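PDB 2FHD: DNA repair protein rhp9/CRB2 from Schizosaccharomyces pombe, which is a DNA repair protein whose tandem tudor domains probably recognise methylated histone H4, as does its counterpart 53BP1. Local coordinates for residues A14-K17 with Y23-A26; V32-A35 with I40-K43; V69-S72 with I78-T81. All coordinates share one frame; numbering follows the deposited sequence.

Contacts 1 and 2 belong to one five-stranded tudor barrel sheet, contact 3 to the other, and each sheet has the same antiparallel strand order. Contact 1 joins strands 11-15 and 23-32, its centre about 6 Å from the chain's centre; contact 2 lies at the surface, where strand 23-32 ends and turns back into strand 41-46, about 16 Å away between centres. Contact 3 pairs strands 69-72 and 80-86 of the second sheet, its centre about 16 Å from contact 1 and about 31 Å from contact 2, on the opposite side of the chain's centre. By strand order, contacts 1 and 3 are the corresponding first hairpins of the two domains. Phosphates, probably from the crystallisation liquor, sit at contacts 2 and 3.

Contact 1: residues A14-K17 with Y23-A26; sequences AFFK and YYPA
The Tyr23 ring overlaps the backbone and CB of Phe15, which lie over one of its faces. Phe15 CB stands 4.0 Å from the centroid of the Tyr23 ring, 18° off the ring normal, a CH-pi contact, and Phe15 N lies over the same aromatic surface. Phe15 CG is anti to its own backbone N (chi1 176°), which carries the phenyl beyond the Tyr23 ring; Phe15 CD1 comes within 3.8 Å of Tyr23 CE1, with the planes inclined at 59°. The two residues are a non-hydrogen-bonded pair of the antiparallel hairpin 11-15/23-32, their CA atoms 4.2 Å apart.

One step along, Ala14 and Tyr24 form the hydrogen-bonded pair. Ala14 N donates to Tyr24 O and Tyr24 N to Ala14 O, both at 2.9 Å, and Tyr23 CA lies 3.2 Å from Ala14 O, a CA-H...O contact. On the face of the sheet carrying Ala14 and Tyr24, Phe16 CB meets the edge of the Tyr24 ring in its plane, 3.6 Å from Tyr24 CD2, while Ala14 CB rests against Ala26 CB at 4.1 Å. Phe46 of strand 41-46 packs on this side and meets the Phe16 ring edge-to-face. On the other face, Phe15 touches Pro126 and Tyr23 touches Ile129 of helix 126-129.

The paired bonds of Ala14 and Tyr24 set the register between these segments, and most of the remaining contact is aromatic and aliphatic carbon: the face with Phe15 and Tyr23 is buried against the helix that follows the second tudor sheet, while the other packs on Phe46 with Phe16 and Tyr24 still partly exposed.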
loop_
_atom_site.group_PDB
_atom_site.type_symbol
_atom_site.label_atom_id
_atom_site.label_comp_id
_atom_site.label_asym_id
_atom_site.label_seq_id
_atom_site.Cartn_x
_atom_site.Cartn_y
_atom_site.Cartn_z
ATOM N N ALA A 14 -0.253 -2.743 -19.576
ATOM C CA ALA A 14 0.785 -3.398 -18.875
ATOM C C ALA A 14 0.365 -4.869 -18.832
ATOM O O ALA A 14 -0.828 -5.188 -18.730
ATOM C CB ALA A 14 0.928 -2.772 -17.475
ATOM N N PHE A 15 1.343 -5.772 -18.913
ATOM C CA PHE A 15 1.060 -7.208 -18.855
ATOM C C PHE A 15 0.673 -7.605 -17.448
ATOM O O PHE A 15 1.459 -7.387 -16.527
ATOM C CB PHE A 15 2.306 -7.978 -19.231
ATOM C CG PHE A 15 2.170 -9.483 -19.129
ATOM C CD1 PHE A 15 1.407 -10.196 -20.046
ATOM C CD2 PHE A 15 2.843 -10.197 -18.115
ATOM C CE1 PHE A 15 1.303 -11.623 -19.971
ATOM C CE2 PHE A 15 2.726 -11.637 -18.019
ATOM C CZ PHE A 15 2.004 -12.346 -18.975
ATOM N N PHE A 16 -0.502 -8.199 -17.290
ATOM C CA PHE A 16 -0.939 -8.685 -16.015
ATOM C C PHE A 16 -0.444 -10.111 -15.821
ATOM O O PHE A 16 -0.826 -11.033 -16.558
ATOM C CB PHE A 16 -2.459 -8.562 -15.872
ATOM C CG PHE A 16 -2.980 -9.087 -14.563
ATOM C CD1 PHE A 16 -2.797 -8.364 -13.385
ATOM C CD2 PHE A 16 -3.629 -10.330 -14.499
ATOM C CE1 PHE A 16 -3.275 -8.863 -12.132
ATOM C CE2 PHE A 16 -4.118 -10.829 -13.272
ATOM C CZ PHE A 16 -3.927 -10.077 -12.078
ATOM N N LYS A 17 0.419 -10.248 -14.806
ATOM C CA LYS A 17 1.293 -11.410 -14.568
ATOM C C LYS A 17 0.592 -12.570 -13.855
ATOM O O LYS A 17 1.085 -13.724 -13.907
ATOM C CB LYS A 17 2.558 -10.978 -13.811
ATOM C CG LYS A 17 3.713 -10.489 -14.746
ATOM C CD LYS A 17 4.746 -9.580 -14.131
ATOM C CE LYS A 17 4.948 -9.880 -12.701
ATOM N NZ LYS A 17 6.117 -9.087 -12.246
ATOM N N TYR A 23 -2.792 -7.967 -21.427
ATOM C CA TYR A 23 -2.453 -6.554 -21.154
ATOM C C TYR A 23 -3.673 -5.735 -20.764
ATOM O O TYR A 23 -4.723 -5.757 -21.463
ATOM C CB TYR A 23 -1.817 -5.864 -22.367
ATOM C CG TYR A 23 -0.347 -6.234 -22.551
ATOM C CD1 TYR A 23 0.014 -7.541 -22.932
ATOM C CD2 TYR A 23 0.667 -5.315 -22.330
ATOM C CE1 TYR A 23 1.321 -7.935 -23.085
ATOM C CE2 TYR A 23 2.025 -5.702 -22.472
ATOM C CZ TYR A 23 2.321 -7.011 -22.868
ATOM O OH TYR A 23 3.602 -7.436 -23.068
ATOM N N TYR A 24 -3.560 -4.998 -19.676
ATOM C CA TYR A 24 -4.672 -4.155 -19.265
ATOM C C TYR A 24 -4.237 -2.707 -19.137
ATOM O O TYR A 24 -3.032 -2.444 -18.956
ATOM C CB TYR A 24 -5.239 -4.609 -17.916
ATOM C CG TYR A 24 -5.955 -5.926 -17.926
ATOM C CD1 TYR A 24 -7.285 -6.034 -18.263
ATOM C CD2 TYR A 24 -5.296 -7.085 -17.559
ATOM C CE1 TYR A 24 -7.935 -7.309 -18.275
ATOM C CE2 TYR A 24 -5.903 -8.300 -17.534
ATOM C CZ TYR A 24 -7.218 -8.430 -17.896
ATOM O OH TYR A 24 -7.795 -9.724 -17.820
ATOM N N PRO A 25 -5.209 -1.768 -19.128
ATOM C CA PRO A 25 -4.921 -0.329 -18.811
ATOM C C PRO A 25 -4.306 -0.155 -17.390
ATOM O O PRO A 25 -4.770 -0.753 -16.426
ATOM C CB PRO A 25 -6.316 0.339 -18.924
ATOM C CG PRO A 25 -7.111 -0.559 -19.881
ATOM C CD PRO A 25 -6.651 -1.973 -19.428
ATOM N N ALA A 26 -3.271 0.668 -17.250
ATOM C CA ALA A 26 -2.702 0.862 -15.937
ATOM C C ALA A 26 -2.097 2.255 -16.011
ATOM O O ALA A 26 -2.047 2.877 -17.100
ATOM C CB ALA A 26 -1.664 -0.159 -15.728
#

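Contact 2: residues V32-A35 with I40-K43. With PO4 (phosphate ion), chain E.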
loop_
_atom_site.group_PDB
_atom_site.type_symbol
_atom_site.label_atom_id
_atom_site.label_comp_id
_atom_site.label_asym_id
_atom_site.label_seq_id
_atom_site.Cartn_x
_atom_site.Cartn_y
_atom_site.Cartn_z
ATOM N N VAL A 32 11.759 1.248 -11.543
ATOM C CA VAL A 32 12.248 0.413 -10.470
ATOM C C VAL A 32 13.689 -0.047 -10.848
ATOM O O VAL A 32 13.965 -0.524 -12.001
ATOM C CB VAL A 32 11.340 -0.855 -10.300
ATOM C CG1 VAL A 32 11.789 -1.782 -9.141
ATOM C CG2 VAL A 32 9.890 -0.436 -10.043
ATOM N N HIS A 33 14.607 0.150 -9.908
ATOM C CA HIS A 33 15.902 -0.498 -9.939
ATOM C C HIS A 33 15.779 -1.850 -9.178
ATOM O O HIS A 33 15.664 -1.888 -7.968
ATOM C CB HIS A 33 16.985 0.430 -9.342
ATOM C CG HIS A 33 18.328 -0.203 -9.200
ATOM N ND1 HIS A 33 19.234 -0.289 -10.244
ATOM C CD2 HIS A 33 18.926 -0.800 -8.142
ATOM C CE1 HIS A 33 20.324 -0.912 -9.842
ATOM N NE2 HIS A 33 20.160 -1.241 -8.571
ATOM N N SER A 34 15.841 -2.949 -9.898
ATOM C CA SER A 34 15.911 -4.257 -9.266
ATOM C C SER A 34 17.243 -4.607 -8.655
ATOM O O SER A 34 18.200 -4.523 -9.328
ATOM C CB SER A 34 15.588 -5.319 -10.290
ATOM O OG SER A 34 15.747 -6.527 -9.660
ATOM N N ALA A 35 17.293 -5.081 -7.400
ATOM C CA ALA A 35 18.585 -5.412 -6.741
ATOM C C ALA A 35 19.340 -6.583 -7.345
ATOM O O ALA A 35 20.518 -6.810 -7.076
ATOM C CB ALA A 35 18.356 -5.661 -5.290
ATOM N N ILE A 40 16.086 -2.182 -16.685
ATOM C CA ILE A 40 15.145 -1.256 -16.025
ATOM C C ILE A 40 13.732 -1.870 -15.853
ATOM O O ILE A 40 13.271 -2.581 -16.716
ATOM C CB ILE A 40 15.000 0.023 -16.841
ATOM C CG1 ILE A 40 14.278 1.091 -16.030
ATOM C CG2 ILE A 40 14.358 -0.293 -18.325
ATOM C CD1 ILE A 40 14.871 2.493 -16.273
HETATM N N MSE A 41 13.044 -1.563 -14.757
HETATM C CA MSE A 41 11.702 -2.079 -14.561
HETATM C C MSE A 41 10.750 -1.030 -14.107
HETATM O O MSE A 41 11.195 0.086 -13.797
HETATM C CB MSE A 41 11.731 -3.244 -13.630
HETATM C CG MSE A 41 12.499 -4.417 -14.263
HETATM SE SE MSE A 41 12.249 -5.914 -13.086
HETATM C CE MSE A 41 13.377 -5.197 -11.662
ATOM N N TYR A 42 9.450 -1.384 -14.108
ATOM C CA TYR A 42 8.338 -0.398 -13.965
ATOM C C TYR A 42 7.283 -0.759 -12.969
ATOM O O TYR A 42 6.723 -1.852 -13.009
ATOM C CB TYR A 42 7.662 -0.087 -15.317
ATOM C CG TYR A 42 8.667 0.457 -16.246
ATOM C CD1 TYR A 42 9.121 1.787 -16.109
ATOM C CD2 TYR A 42 9.278 -0.375 -17.179
ATOM C CE1 TYR A 42 10.144 2.293 -16.946
ATOM C CE2 TYR A 42 10.311 0.114 -18.032
ATOM C CZ TYR A 42 10.720 1.441 -17.917
ATOM O OH TYR A 42 11.760 1.904 -18.720
ATOM N N LYS A 43 7.051 0.144 -12.027
ATOM C CA LYS A 43 5.955 -0.096 -11.187
ATOM C C LYS A 43 4.738 0.509 -11.914
ATOM O O LYS A 43 4.750 1.662 -12.348
ATOM C CB LYS A 43 6.121 0.454 -9.744
ATOM C CG LYS A 43 4.866 0.120 -8.897
ATOM C CD LYS A 43 5.208 -0.102 -7.482
ATOM C CE LYS A 43 4.428 0.871 -6.588
ATOM N NZ LYS A 43 4.648 0.524 -5.120
HETATM P P PO4 E . 3.636 -0.147 -1.977
HETATM O O1 PO4 E . 5.078 0.222 -2.275
HETATM O O2 PO4 E . 3.010 0.856 -1.028
HETATM O O3 PO4 E . 2.803 -0.171 -3.246
HETATM O O4 PO4 E . 3.662 -1.518 -1.337
#
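Lys43 starts its path against Val32: Lys43 CB lies 3.9 Å from Val32 CG2, the two side chains crossing at a slant. Beyond CB the lysine chain leads away from Val32, bending at chi2 and chi3. Lys43 CE comes to 3.9 Å from phosphate O3, and at the tip Lys43 NZ gives that oxygen a hydrogen bond of 2.7 Å. His2 of a neighbouring subunit also packs on this lysine.

With Val32 CG1 anti to the backbone N (chi1 -179°), CG2 is the branch left lying over strand 41-46 toward Lys43, 3.5 Å from Lys43 N. Val32 CB lies 4.1 Å from Met41 CB and 3.6 Å from Met41 O. The backbones of Val32 and Met41 form an antiparallel hydrogen-bonded pair. Met41 N donates to Val32 O at 3.1 Å in the carbonyl plane, whereas Val32 N donates to Met41 O from above the Met41 carbonyl plane, 45° out of it.

Met41, modelled as selenomethionine, bends at chi3 and sends its tip toward Ser34, but the modelled approach there is too close to interpret. Thr53 of strand 51-55 touches both Val32 and Met41, and Tyr19 of another neighbouring subunit packs on the same two side chains. The chemistry divides the end of the hairpin: main-chain bonds and apolar carbon join the strands, while the lysine amine leads away from Val32 to an anion that probably came from the crystallisation liquor.

Contact 3: residues V69-S72 with I78-T81. With PO4 (phosphate ion), chain K.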
loop_
_atom_site.group_PDB
_atom_site.type_symbol
_atom_site.label_atom_id
_atom_site.label_comp_id
_atom_site.label_asym_id
_atom_site.label_seq_id
_atom_site.Cartn_x
_atom_site.Cartn_y
_atom_site.Cartn_z
ATOM N N VAL A 69 -5.858 -4.911 -33.148
ATOM C CA VAL A 69 -6.784 -5.942 -32.717
ATOM C C VAL A 69 -6.803 -5.959 -31.171
ATOM O O VAL A 69 -5.771 -6.238 -30.510
ATOM C CB VAL A 69 -6.344 -7.338 -33.348
ATOM C CG1 VAL A 69 -7.058 -8.522 -32.758
ATOM C CG2 VAL A 69 -6.567 -7.337 -34.852
ATOM N N VAL A 70 -7.995 -5.747 -30.595
ATOM C CA VAL A 70 -8.171 -5.672 -29.182
ATOM C C VAL A 70 -9.440 -6.389 -28.736
ATOM O O VAL A 70 -10.271 -6.768 -29.555
ATOM C CB VAL A 70 -8.246 -4.198 -28.757
ATOM C CG1 VAL A 70 -7.003 -3.462 -29.208
ATOM C CG2 VAL A 70 -9.529 -3.521 -29.348
ATOM N N GLN A 71 -9.621 -6.554 -27.435
ATOM C CA GLN A 71 -10.926 -6.965 -26.908
ATOM C C GLN A 71 -11.472 -5.899 -26.024
ATOM O O GLN A 71 -10.784 -4.890 -25.746
ATOM C CB GLN A 71 -10.776 -8.273 -26.194
ATOM C CG GLN A 71 -10.482 -9.273 -27.238
ATOM C CD GLN A 71 -9.723 -10.452 -26.784
ATOM O OE1 GLN A 71 -10.325 -11.450 -26.516
ATOM N NE2 GLN A 71 -8.392 -10.377 -26.750
ATOM N N SER A 72 -12.734 -6.059 -25.638
ATOM C CA SER A 72 -13.357 -5.140 -24.681
ATOM C C SER A 72 -14.163 -6.013 -23.733
ATOM O O SER A 72 -14.759 -7.013 -24.112
ATOM C CB SER A 72 -14.226 -4.078 -25.380
ATOM O OG SER A 72 -15.222 -3.556 -24.537
ATOM N N ILE A 78 -14.817 -11.478 -28.001
ATOM C CA ILE A 78 -14.881 -11.217 -29.415
ATOM C C ILE A 78 -13.817 -10.184 -29.769
ATOM O O ILE A 78 -13.798 -9.092 -29.234
ATOM C CB ILE A 78 -16.251 -10.605 -29.769
ATOM C CG1 ILE A 78 -17.408 -11.494 -29.304
ATOM C CG2 ILE A 78 -16.332 -10.399 -31.244
ATOM C CD1 ILE A 78 -18.855 -10.815 -29.490
ATOM N N LYS A 79 -12.913 -10.555 -30.640
ATOM C CA LYS A 79 -11.856 -9.672 -31.059
ATOM C C LYS A 79 -12.380 -8.618 -32.037
ATOM O O LYS A 79 -13.183 -8.952 -32.892
ATOM C CB LYS A 79 -10.696 -10.503 -31.659
ATOM C CG LYS A 79 -9.890 -11.174 -30.602
ATOM C CD LYS A 79 -8.560 -11.692 -31.087
ATOM C CE LYS A 79 -7.888 -12.365 -29.938
ATOM N NZ LYS A 79 -6.556 -12.957 -30.279
ATOM N N HIS A 80 -11.907 -7.372 -31.918
ATOM C CA HIS A 80 -12.358 -6.257 -32.723
ATOM C C HIS A 80 -11.156 -5.537 -33.270
ATOM O O HIS A 80 -10.137 -5.696 -32.744
ATOM C CB HIS A 80 -13.189 -5.292 -31.820
ATOM C CG HIS A 80 -14.540 -5.826 -31.487
ATOM N ND1 HIS A 80 -15.686 -5.380 -32.108
ATOM C CD2 HIS A 80 -14.933 -6.806 -30.637
ATOM C CE1 HIS A 80 -16.735 -6.023 -31.620
ATOM N NE2 HIS A 80 -16.305 -6.917 -30.748
ATOM N N THR A 81 -11.268 -4.713 -34.287
ATOM C CA THR A 81 -10.189 -3.826 -34.656
ATOM C C THR A 81 -10.599 -2.379 -34.250
ATOM O O THR A 81 -11.787 -2.005 -34.202
ATOM C CB THR A 81 -9.805 -3.918 -36.186
ATOM O OG1 THR A 81 -10.972 -3.601 -36.961
ATOM C CG2 THR A 81 -9.494 -5.309 -36.541
HETATM P P PO4 K . -13.104 -13.915 -32.516
HETATM O O1 PO4 K . -12.574 -13.412 -31.198
HETATM O O2 PO4 K . -12.527 -15.321 -32.727
HETATM O O3 PO4 K . -14.627 -14.044 -32.442
HETATM O O4 PO4 K . -12.785 -12.934 -33.657
HETATM O O HOH W 1 -14.021 -8.297 -26.613
#
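Val69 opens the strand by meeting two side chains: its CG1 lies 3.9 Å from Lys79 CD, and its CG2 lies 3.9 Å from Thr81 CG2. Val70 carries the backbone pairing with His80. Val70 N donates to His80 O at 3.0 Å, and His80 N returns a 2.9 Å bond to Val70 O, both running nearly along the carbonyl axis.

The Gln71 and Lys79 chains cross at a slant, Gln71 CG lying 3.9 Å from Lys79 CG. A valine here would probably open a gap beside the Lys79 methylenes, whose end would still be held by the neighbouring subunit. A water joins Ser72 to Ile78, accepting from Ser72 N at 2.8 Å and donating to Ile78 O at 2.7 Å, and so extends the hairpin past its direct bonds.

Lys79 N also donates to phosphate O1 at 2.9 Å, and its NZ bonds to Thr73 O and Leu75 O of a neighbouring subunit. The chemistry implies a tudor hairpin paired by its backbone, whose lysine lends aliphatic carbon to the sheet and its amine to the subunit interface.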